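Local coordinates for DNA-damage inducible protein DDI1-like protein (Leishmania major, PDB 5YQ8), which probably acts as an aspartic protease of the DDI1 family through its retroviral protease-like domain, which assembles as a dimer, at residues G56-C61 against Y81-Q86. Numbering follows the deposited sequence.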
loop_
_atom_site.group_PDB
_atom_site.type_symbol
_atom_site.label_atom_id
_atom_site.label_comp_id
_atom_site.label_asym_id
_atom_site.label_seq_id
_atom_site.Cartn_x
_atom_site.Cartn_y
_atom_site.Cartn_z
ATOM N N GLY A 56 -2.345 11.370 -9.353
ATOM C CA GLY A 56 -3.113 11.280 -10.547
ATOM C C GLY A 56 -3.962 12.498 -10.786
ATOM O O GLY A 56 -4.075 13.416 -9.970
ATOM N N ARG A 57 -4.580 12.466 -11.950
ATOM C CA ARG A 57 -5.712 13.318 -12.252
ATOM C C ARG A 57 -6.858 12.908 -11.304
ATOM O O ARG A 57 -7.591 11.943 -11.578
ATOM C CB ARG A 57 -6.073 13.122 -13.707
ATOM C CG ARG A 57 -7.410 13.656 -14.163
ATOM C CD ARG A 57 -7.720 12.978 -15.476
ATOM N NE ARG A 57 -7.797 11.540 -15.284
ATOM C CZ ARG A 57 -8.885 10.871 -14.929
ATOM N NH1 ARG A 57 -10.041 11.511 -14.745
ATOM N NH2 ARG A 57 -8.825 9.549 -14.792
ATOM N N GLN A 58 -6.973 13.646 -10.199
ATOM C CA GLN A 58 -7.874 13.356 -9.080
ATOM C C GLN A 58 -8.949 14.442 -9.075
ATOM O O GLN A 58 -8.622 15.637 -8.957
ATOM C CB GLN A 58 -7.081 13.396 -7.775
ATOM C CG GLN A 58 -7.957 13.255 -6.533
ATOM C CD GLN A 58 -7.197 13.249 -5.218
ATOM O OE1 GLN A 58 -5.988 12.961 -5.168
ATOM N NE2 GLN A 58 -7.930 13.559 -4.118
ATOM N N GLU A 59 -10.211 14.051 -9.228
ATOM C CA GLU A 59 -11.341 15.034 -9.241
ATOM C C GLU A 59 -12.490 14.460 -8.376
ATOM O O GLU A 59 -13.189 13.501 -8.731
ATOM C CB GLU A 59 -11.784 15.404 -10.672
ATOM C CG GLU A 59 -10.627 15.899 -11.560
ATOM C CD GLU A 59 -11.047 16.066 -12.998
ATOM O OE1 GLU A 59 -10.218 16.553 -13.812
ATOM O OE2 GLU A 59 -12.222 15.712 -13.275
ATOM N N ILE A 60 -12.638 15.029 -7.201
ATOM C CA ILE A 60 -13.467 14.410 -6.215
ATOM C C ILE A 60 -14.888 14.991 -6.312
ATOM O O ILE A 60 -15.088 16.131 -6.759
ATOM C CB ILE A 60 -12.864 14.600 -4.806
ATOM C CG1 ILE A 60 -13.075 16.031 -4.325
ATOM C CG2 ILE A 60 -11.360 14.261 -4.798
ATOM C CD1 ILE A 60 -12.471 16.304 -2.985
ATOM N N CYS A 61 -15.863 14.201 -5.881
ATOM C CA CYS A 61 -17.215 14.659 -5.635
ATOM C C CYS A 61 -17.341 15.322 -4.289
ATOM O O CYS A 61 -18.345 15.908 -4.048
ATOM C CB CYS A 61 -18.210 13.500 -5.616
ATOM S SG CYS A 61 -18.469 12.675 -7.157
ATOM N N TYR A 81 -12.449 10.884 0.752
ATOM C CA TYR A 81 -12.954 11.579 -0.411
ATOM C C TYR A 81 -13.915 10.701 -1.164
ATOM O O TYR A 81 -13.862 9.508 -1.086
ATOM C CB TYR A 81 -11.798 11.988 -1.308
ATOM C CG TYR A 81 -10.872 12.978 -0.674
ATOM C CD1 TYR A 81 -11.324 14.262 -0.340
ATOM C CD2 TYR A 81 -9.548 12.681 -0.433
ATOM C CE1 TYR A 81 -10.499 15.210 0.218
ATOM C CE2 TYR A 81 -8.696 13.665 0.080
ATOM C CZ TYR A 81 -9.199 14.919 0.431
ATOM O OH TYR A 81 -8.476 15.932 1.013
ATOM N N VAL A 82 -14.804 11.326 -1.915
ATOM C CA VAL A 82 -15.734 10.613 -2.755
ATOM C C VAL A 82 -15.437 10.999 -4.200
ATOM O O VAL A 82 -15.373 12.209 -4.506
ATOM C CB VAL A 82 -17.207 10.872 -2.378
ATOM C CG1 VAL A 82 -18.117 10.148 -3.329
ATOM C CG2 VAL A 82 -17.506 10.386 -0.955
ATOM N N ILE A 83 -15.223 9.984 -5.047
ATOM C CA ILE A 83 -14.856 10.174 -6.434
ATOM C C ILE A 83 -15.713 9.269 -7.320
ATOM O O ILE A 83 -15.778 8.071 -7.074
ATOM C CB ILE A 83 -13.346 9.881 -6.613
ATOM C CG1 ILE A 83 -12.515 10.894 -5.821
ATOM C CG2 ILE A 83 -12.972 9.934 -8.080
ATOM C CD1 ILE A 83 -11.052 11.064 -6.183
ATOM N N GLU A 84 -16.328 9.816 -8.367
ATOM C CA GLU A 84 -17.408 9.100 -9.075
ATOM C C GLU A 84 -17.035 7.695 -9.625
ATOM O O GLU A 84 -17.587 6.676 -9.156
ATOM C CB GLU A 84 -18.069 9.967 -10.182
ATOM C CG GLU A 84 -19.161 9.182 -10.964
ATOM C CD GLU A 84 -19.623 9.875 -12.230
ATOM O OE1 GLU A 84 -20.837 10.208 -12.359
ATOM O OE2 GLU A 84 -18.754 10.041 -13.129
ATOM N N ASP A 85 -16.147 7.646 -10.619
ATOM C CA ASP A 85 -15.821 6.363 -11.292
ATOM C C ASP A 85 -14.446 5.897 -10.834
ATOM O O ASP A 85 -13.445 6.169 -11.449
ATOM C CB ASP A 85 -15.845 6.448 -12.837
ATOM C CG ASP A 85 -17.231 6.689 -13.407
ATOM O OD1 ASP A 85 -18.209 6.135 -12.891
ATOM O OD2 ASP A 85 -17.333 7.435 -14.390
ATOM N N GLN A 86 -14.442 5.178 -9.720
ATOM C CA GLN A 86 -13.290 4.503 -9.179
ATOM C C GLN A 86 -13.617 3.001 -9.208
ATOM O O GLN A 86 -14.714 2.545 -8.833
ATOM C CB GLN A 86 -13.030 5.010 -7.765
ATOM C CG GLN A 86 -11.830 4.392 -7.077
ATOM C CD GLN A 86 -11.682 4.784 -5.595
ATOM O OE1 GLN A 86 -10.957 5.717 -5.253
ATOM N NE2 GLN A 86 -12.311 4.020 -4.709
#
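Ile60 divides its two branches between Ile83 and Tyr81, a compact example of one forked side chain serving two neighbours on a strand. Its CG2 presses on Ile83 CD1 at 3.5 Å, tight for two methyl groups. With CG1 lying between the backbone N and the carbonyl carbon (chi1 75°), the other branch leads Ile60 CD1 obliquely to the ring, 3.5 Å from Tyr81 CD1. Gln58, its chain extended, crosses Ile83 at about a right angle and sets CG 3.8 Å from Ile83 CD1. Its amide is inclined 61° to the Tyr81 ring, NE2 lying 4.1 Å from ring atom CD2. By retropepsin topology, segment 56-61 probably belongs to the returning arm of the flap; the Gln58 side chain lies about 11 Å from that of Asp22, the probable active-site aspartate. Cys61 N donates to Val82 O at a modelled 2.5 Å and 140°, too short to be taken at face value. Cys61 SG rests 3.8 Å from Glu84 N. Val82 also bonds through its backbone to Gly62, at the start of the antiparallel neighbour, strand 62-71, while backbone bonds from Tyr81 and Ile83 to Met30 anchor the other edge of strand 74-83. Lys2 of the second subunit packs on Tyr81.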